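PDB 2EB0: manganese-dependent inorganic pyrophosphatase from Methanocaldococcus jannaschii, which catalyses the hydrolysis of diphosphate to two phosphates, using two manganese ions per subunit. Local coordinates for residues B[228-233]-B[262-267]; B[17-22]-B[137-142]; B[88-93]-B[206-211]. One frame throughout, in Å; residues are numbered along the deposited sequence.

Followed from the N terminus, the chain enters interaction 2 at residues 17-22, passes through 88-93, the first half of interaction 3, and closes interaction 2 at 137-142, with 114 residues spanned. Interaction 3 closes only at 206-211, so the loops of interactions 2 and 3 cross. Interaction 1 follows in series, joining 228-233 to 262-267 over 28 residues. Together they illustrate how a two-domain enzyme is tied at several levels: interaction 2 joins two helices within the DHH domain, interaction 1 holds a helix on the DHHA2 sheet, and interaction 3 bridges the two domains. Interactions 1 and 3 reach that same sheet, their nearest atoms about 10 Å apart.

Interaction 1 (B[228-233]-B[262-267])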
# COMPACT_ATOMS: atom_id res chain seq x y z
N SER B 228 -13.91 34.11 -15.49
CA SER B 228 -13.62 35.02 -16.59
C SER B 228 -12.44 34.52 -17.42
O SER B 228 -12.11 35.09 -18.46
CB SER B 228 -13.30 36.42 -16.05
OG SER B 228 -12.11 36.43 -15.27
N LYS B 229 -11.82 33.44 -16.96
CA LYS B 229 -10.69 32.83 -17.66
C LYS B 229 -11.05 31.41 -18.08
O LYS B 229 -10.28 30.74 -18.76
CB LYS B 229 -9.47 32.81 -16.74
CG LYS B 229 -8.98 34.17 -16.31
CD LYS B 229 -7.86 34.07 -15.29
CE LYS B 229 -7.41 35.44 -14.79
NZ LYS B 229 -6.45 35.34 -13.66
N LYS B 230 -12.24 30.97 -17.67
CA LYS B 230 -12.74 29.62 -17.97
C LYS B 230 -12.56 29.24 -19.44
O LYS B 230 -12.08 28.15 -19.76
CB LYS B 230 -14.22 29.53 -17.59
CG LYS B 230 -14.76 28.11 -17.45
CD LYS B 230 -16.28 28.09 -17.34
CE LYS B 230 -16.79 28.99 -16.22
NZ LYS B 230 -16.31 28.58 -14.87
N GLU B 231 -12.97 30.14 -20.33
CA GLU B 231 -12.88 29.94 -21.77
C GLU B 231 -11.44 29.66 -22.20
O GLU B 231 -11.14 28.63 -22.80
CB GLU B 231 -13.41 31.17 -22.49
CG GLU B 231 -13.34 31.12 -24.00
CD GLU B 231 -13.86 32.40 -24.64
OE1 GLU B 231 -13.82 32.50 -25.89
OE2 GLU B 231 -14.31 33.30 -23.90
N ASP B 232 -10.55 30.59 -21.88
CA ASP B 232 -9.15 30.44 -22.24
C ASP B 232 -8.56 29.17 -21.63
O ASP B 232 -7.78 28.47 -22.28
CB ASP B 232 -8.33 31.65 -21.79
CG ASP B 232 -8.75 32.93 -22.49
OD1 ASP B 232 -8.86 32.91 -23.74
OD2 ASP B 232 -8.96 33.94 -21.80
N ILE B 233 -8.94 28.88 -20.39
CA ILE B 233 -8.45 27.68 -19.70
C ILE B 233 -8.89 26.43 -20.45
O ILE B 233 -8.09 25.50 -20.65
CB ILE B 233 -8.98 27.61 -18.23
CG1 ILE B 233 -8.30 28.68 -17.38
CG2 ILE B 233 -8.70 26.23 -17.65
CD1 ILE B 233 -8.77 28.73 -15.95
N GLU B 262 -16.78 23.17 -10.08
CA GLU B 262 -17.29 23.21 -11.44
C GLU B 262 -16.29 22.36 -12.20
O GLU B 262 -15.11 22.70 -12.26
CB GLU B 262 -17.29 24.63 -12.02
CG GLU B 262 -17.99 24.72 -13.36
CD GLU B 262 -17.77 26.05 -14.07
OE1 GLU B 262 -17.80 27.10 -13.40
OE2 GLU B 262 -17.58 26.03 -15.30
N ALA B 263 -16.74 21.25 -12.76
CA ALA B 263 -15.83 20.39 -13.49
C ALA B 263 -15.82 20.70 -14.98
O ALA B 263 -16.87 20.73 -15.61
CB ALA B 263 -16.20 18.94 -13.27
N LEU B 264 -14.63 20.93 -15.53
CA LEU B 264 -14.47 21.17 -16.96
C LEU B 264 -14.11 19.80 -17.51
O LEU B 264 -13.19 19.16 -17.02
CB LEU B 264 -13.34 22.16 -17.23
CG LEU B 264 -13.41 23.56 -16.62
CD1 LEU B 264 -12.27 24.40 -17.19
CD2 LEU B 264 -14.74 24.21 -16.94
N VAL B 265 -14.83 19.36 -18.54
CA VAL B 265 -14.58 18.04 -19.10
C VAL B 265 -14.06 18.06 -20.53
O VAL B 265 -14.71 18.59 -21.44
CB VAL B 265 -15.86 17.18 -19.02
CG1 VAL B 265 -15.57 15.76 -19.47
CG2 VAL B 265 -16.39 17.19 -17.60
N VAL B 266 -12.89 17.46 -20.73
CA VAL B 266 -12.25 17.41 -22.03
C VAL B 266 -11.86 15.98 -22.42
O VAL B 266 -11.19 15.28 -21.66
CB VAL B 266 -10.97 18.27 -22.04
CG1 VAL B 266 -10.53 18.53 -23.48
CG2 VAL B 266 -11.22 19.58 -21.31
N GLY B 267 -12.28 15.57 -23.62
CA GLY B 267 -11.97 14.23 -24.09
C GLY B 267 -13.11 13.24 -23.92
O GLY B 267 -14.19 13.42 -24.47
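Lys230, in the first turn of helix 230-243, faces Leu264 of strand 260-267 with their CA atoms 8.7 Å apart, a spacing that only side chains bridge. On the helix side Lys230 does most of the touching. Its CG is anti to the backbone N (chi1 -162°), which sends the chain towards the strand, and bends at chi3 and chi4 then turn the ammonium to Glu262, whose extended side chain arrives from the opposite direction. NZ forms a salt bridge with Glu262 OE1 at 2.6 Å, meeting the syn side of that oxygen 26° out of the carboxylate plane; Glu262 OE2 is also close to NZ, at 2.9 Å. The aliphatic part is used as well, with Lys230 CG lying 3.9 Å from Leu264 CD2. The other methyl of this leucine, CD1, meets Ile233 CG2 at 4.0 Å, the two side chains crossing at about a right angle. With an alanine here instead of Lys230, the Glu262 carboxylate would probably be left without its charged mate, and Leu264 CD2 would lose its contact with the aliphatic part of the lysine. The helix belongs to the beta-alpha-beta connection between the parallel strands 211-220 and 248-255 of the DHHA2 domain. Lys230 and Glu262 both pack on Ile253 of strand 248-255, Ile233 reaches Pro195 and Ile199 of helix 195-201, and Leu264 touches Ser284 of strand 284-287, the other neighbour of its own strand.

Interaction 2 (B[17-22]-B[137-142]); sequences SAIVLA and AGLLLS
Val20 and Leu140 form the tight part of this contact, where two helices of the DHH domain run in roughly opposite directions and cross at -143° with a closest axis approach of 9.6 Å. The fork of Val20 receives one methyl of the leucine: Leu140 CD2 lies 3.7 Å from Val20 CG2 and 3.9 Å from Val20 CG1. With CG1 anti to the backbone N (chi1 -177°), both branches of the valine bear on Leu140, and both residues are buried. The second pair is looser. Leu139 offers a single methyl, its CD1, to Ile19 CG2 at 3.9 Å, and Ile19, partly exposed, marks the side nearer solvent. No hydrogen bond joins the two segments; polar groups are settled within their own helices, as where Ser142 OG donates to Gly138 O at 2.6 Å, while Ser142 N reaches that oxygen from the opposite face of its plane. On helix 12-25, Ser17 OG bonds to Asp13 OD2, a second-shell link to a manganese ligand. Around the pair, Leu140 also packs on Ala110 of helix 109-118 and Leu167 of helix 158-171, while Leu139 rests on Val42 and Leu43 of helix 37-45.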
# COMPACT_ATOMS: atom_id res chain seq x y z
N SER B 17 5.81 17.80 4.32
CA SER B 17 6.04 16.40 4.66
C SER B 17 7.43 15.92 4.25
O SER B 17 8.00 15.06 4.92
CB SER B 17 4.98 15.52 4.00
OG SER B 17 3.70 15.76 4.58
N ALA B 18 7.96 16.45 3.16
CA ALA B 18 9.29 16.07 2.71
C ALA B 18 10.34 16.60 3.67
O ALA B 18 11.27 15.89 4.06
CB ALA B 18 9.55 16.62 1.30
N ILE B 19 10.19 17.86 4.04
CA ILE B 19 11.12 18.52 4.94
C ILE B 19 11.12 17.88 6.33
O ILE B 19 12.16 17.51 6.85
CB ILE B 19 10.78 20.04 5.06
CG1 ILE B 19 11.23 20.77 3.80
CG2 ILE B 19 11.43 20.65 6.29
CD1 ILE B 19 10.77 22.19 3.72
N VAL B 20 9.93 17.75 6.92
CA VAL B 20 9.80 17.19 8.25
C VAL B 20 10.24 15.73 8.34
O VAL B 20 10.96 15.35 9.26
CB VAL B 20 8.34 17.37 8.76
CG1 VAL B 20 8.20 16.86 10.19
CG2 VAL B 20 7.97 18.85 8.68
N LEU B 21 9.84 14.90 7.37
CA LEU B 21 10.24 13.50 7.42
C LEU B 21 11.75 13.39 7.22
O LEU B 21 12.41 12.58 7.87
CB LEU B 21 9.49 12.68 6.36
CG LEU B 21 9.67 11.16 6.45
CD1 LEU B 21 9.32 10.69 7.86
CD2 LEU B 21 8.77 10.47 5.43
N ALA B 22 12.29 14.21 6.32
CA ALA B 22 13.73 14.20 6.07
C ALA B 22 14.46 14.55 7.36
O ALA B 22 15.51 13.98 7.66
CB ALA B 22 14.07 15.21 5.00
N ALA B 137 6.79 22.26 13.31
CA ALA B 137 5.43 21.99 13.77
C ALA B 137 4.49 22.91 12.98
O ALA B 137 3.36 22.53 12.65
CB ALA B 137 5.31 22.28 15.26
N GLY B 138 4.98 24.10 12.67
CA GLY B 138 4.21 25.06 11.90
C GLY B 138 3.96 24.58 10.48
O GLY B 138 2.89 24.84 9.93
N LEU B 139 4.93 23.89 9.89
CA LEU B 139 4.76 23.39 8.52
C LEU B 139 3.73 22.28 8.48
O LEU B 139 2.89 22.23 7.58
CB LEU B 139 6.07 22.83 7.95
CG LEU B 139 7.29 23.71 7.73
CD1 LEU B 139 8.28 22.92 6.89
CD2 LEU B 139 6.94 25.02 7.03
N LEU B 140 3.80 21.37 9.45
CA LEU B 140 2.86 20.27 9.52
C LEU B 140 1.46 20.83 9.67
O LEU B 140 0.50 20.35 9.07
CB LEU B 140 3.18 19.35 10.69
CG LEU B 140 4.48 18.55 10.64
CD1 LEU B 140 4.55 17.62 11.86
CD2 LEU B 140 4.55 17.75 9.34
N LEU B 141 1.36 21.86 10.51
CA LEU B 141 0.10 22.53 10.76
C LEU B 141 -0.43 23.11 9.46
O LEU B 141 -1.59 22.92 9.11
CB LEU B 141 0.29 23.67 11.77
CG LEU B 141 -0.94 24.57 11.96
CD1 LEU B 141 -2.18 23.73 12.24
CD2 LEU B 141 -0.67 25.54 13.11
N SER B 142 0.43 23.83 8.76
CA SER B 142 0.06 24.45 7.49
C SER B 142 -0.38 23.39 6.49
O SER B 142 -1.36 23.57 5.76
CB SER B 142 1.24 25.24 6.93
OG SER B 142 1.77 26.11 7.90

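Interaction 3 (B[88-93]-B[206-211]). With MN (manganese (II) ion), chain E.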
# COMPACT_ATOMS: atom_id res chain seq x y z
N HIS B 88 -1.31 9.32 1.79
CA HIS B 88 -2.71 9.30 2.19
C HIS B 88 -3.59 9.26 0.94
O HIS B 88 -4.76 9.65 0.96
CB HIS B 88 -3.06 10.50 3.09
CG HIS B 88 -3.03 11.82 2.40
ND1 HIS B 88 -4.10 12.70 2.44
CD2 HIS B 88 -2.05 12.46 1.73
CE1 HIS B 88 -3.77 13.82 1.82
NE2 HIS B 88 -2.53 13.70 1.39
N HIS B 89 -3.02 8.79 -0.16
CA HIS B 89 -3.77 8.64 -1.40
C HIS B 89 -3.96 7.16 -1.62
O HIS B 89 -3.48 6.34 -0.83
CB HIS B 89 -2.99 9.23 -2.59
CG HIS B 89 -2.77 10.70 -2.50
ND1 HIS B 89 -1.76 11.25 -1.73
CD2 HIS B 89 -3.44 11.74 -3.05
CE1 HIS B 89 -1.82 12.57 -1.82
NE2 HIS B 89 -2.83 12.89 -2.61
N LYS B 90 -4.68 6.80 -2.67
CA LYS B 90 -4.92 5.41 -3.02
C LYS B 90 -3.57 4.80 -3.41
O LYS B 90 -2.63 5.53 -3.71
CB LYS B 90 -5.85 5.33 -4.23
CG LYS B 90 -5.21 5.84 -5.52
CD LYS B 90 -6.25 6.15 -6.57
CE LYS B 90 -5.62 6.47 -7.92
NZ LYS B 90 -5.01 5.26 -8.54
N VAL B 91 -3.48 3.47 -3.42
CA VAL B 91 -2.24 2.84 -3.83
C VAL B 91 -2.21 2.85 -5.36
O VAL B 91 -3.14 2.36 -6.02
CB VAL B 91 -2.14 1.38 -3.35
CG1 VAL B 91 -0.87 0.75 -3.90
CG2 VAL B 91 -2.14 1.33 -1.82
N GLY B 92 -1.17 3.43 -5.94
CA GLY B 92 -1.07 3.49 -7.38
C GLY B 92 0.27 3.00 -7.89
O GLY B 92 0.52 3.03 -9.09
N LEU B 93 1.13 2.55 -6.99
CA LEU B 93 2.46 2.06 -7.36
C LEU B 93 2.70 0.64 -6.89
O LEU B 93 2.51 0.34 -5.72
CB LEU B 93 3.57 2.92 -6.76
CG LEU B 93 3.96 4.28 -7.34
CD1 LEU B 93 5.15 4.83 -6.56
CD2 LEU B 93 4.32 4.14 -8.81
N PHE B 206 -2.80 10.61 -14.10
CA PHE B 206 -3.08 9.25 -13.62
C PHE B 206 -3.12 8.24 -14.75
O PHE B 206 -3.22 8.59 -15.93
CB PHE B 206 -4.44 9.15 -12.93
CG PHE B 206 -4.63 10.09 -11.78
CD1 PHE B 206 -4.88 11.44 -12.00
CD2 PHE B 206 -4.58 9.62 -10.47
CE1 PHE B 206 -5.08 12.32 -10.94
CE2 PHE B 206 -4.76 10.49 -9.39
CZ PHE B 206 -5.01 11.84 -9.63
N ASP B 207 -3.07 6.97 -14.36
CA ASP B 207 -3.19 5.88 -15.30
C ASP B 207 -4.40 5.09 -14.82
O ASP B 207 -4.35 4.44 -13.78
CB ASP B 207 -1.96 4.97 -15.27
CG ASP B 207 -2.05 3.84 -16.28
OD1 ASP B 207 -1.25 2.88 -16.20
OD2 ASP B 207 -2.92 3.91 -17.17
N PHE B 208 -5.50 5.19 -15.55
CA PHE B 208 -6.72 4.48 -15.19
C PHE B 208 -6.98 3.34 -16.16
O PHE B 208 -7.50 3.56 -17.26
CB PHE B 208 -7.95 5.40 -15.20
CG PHE B 208 -7.93 6.46 -14.13
CD1 PHE B 208 -7.15 6.31 -12.98
CD2 PHE B 208 -8.74 7.58 -14.25
CE1 PHE B 208 -7.18 7.28 -11.98
CE2 PHE B 208 -8.77 8.55 -13.25
CZ PHE B 208 -7.99 8.40 -12.12
N ASN B 209 -6.62 2.13 -15.75
CA ASN B 209 -6.83 0.96 -16.60
C ASN B 209 -6.25 1.21 -18.00
O ASN B 209 -6.94 1.08 -19.01
CB ASN B 209 -8.34 0.67 -16.66
CG ASN B 209 -8.66 -0.71 -17.17
OD1 ASN B 209 -7.91 -1.66 -16.94
ND2 ASN B 209 -9.78 -0.84 -17.86
N GLY B 210 -4.99 1.60 -18.04
CA GLY B 210 -4.32 1.86 -19.30
C GLY B 210 -4.56 3.23 -19.92
O GLY B 210 -3.87 3.60 -20.87
N LYS B 211 -5.53 3.98 -19.40
CA LYS B 211 -5.85 5.29 -19.96
C LYS B 211 -5.18 6.46 -19.23
O LYS B 211 -5.13 6.51 -18.00
CB LYS B 211 -7.36 5.51 -19.98
CG LYS B 211 -8.13 4.46 -20.75
CD LYS B 211 -7.75 4.44 -22.23
CE LYS B 211 -8.64 3.49 -23.00
NZ LYS B 211 -10.07 3.92 -22.94
MN MN E . -1.46 15.63 0.59
O HOH W 1 -4.11 5.86 -11.19
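Lys90 holds its CG between the backbone N and the carbonyl carbon (chi1 68°), and the chain then runs extended to bring CE up to Phe206 and Phe208; a bend at chi4 (69°) turns NZ aside to a water, while chi1 of -56° puts the Phe206 ring in the lysine's path. The lysine directly follows the Asp87-His88-His89 sequence, the DHH motif that names the N-terminal domain, whereas the two phenylalanines lie on strand 204-208 of the DHHA2 domain, so the contact spans the cleft between domains that marks family II pyrophosphatases. It is light: Lys90 CE lies 4.2 Å from Phe206 CD2, approaching obliquely, and 4.4 Å from Phe208 CE1, where it meets the ring at its edge. The water adds a polar bridge, accepting from Lys90 NZ at 2.9 Å and lying 3.0 Å from Asp207 O, to which it can donate, although other acceptors compete for its protons. That water also sits in the plane of the Phe206 ring, at its edge. The strand ends in a type I' turn from Phe208 to Lys211, which leads back into strand 211-220 as a tight hairpin. One residue on from Lys90, Val91 N hydrogen-bonds to Thr95 OG1 of the second subunit. The DHH loop thus joins the domain cleft, the subunit interface and the metal site, where Asp13, Asp66 and Asp147 share the manganese ion with His88 NE2, which binds it at 2.3 Å.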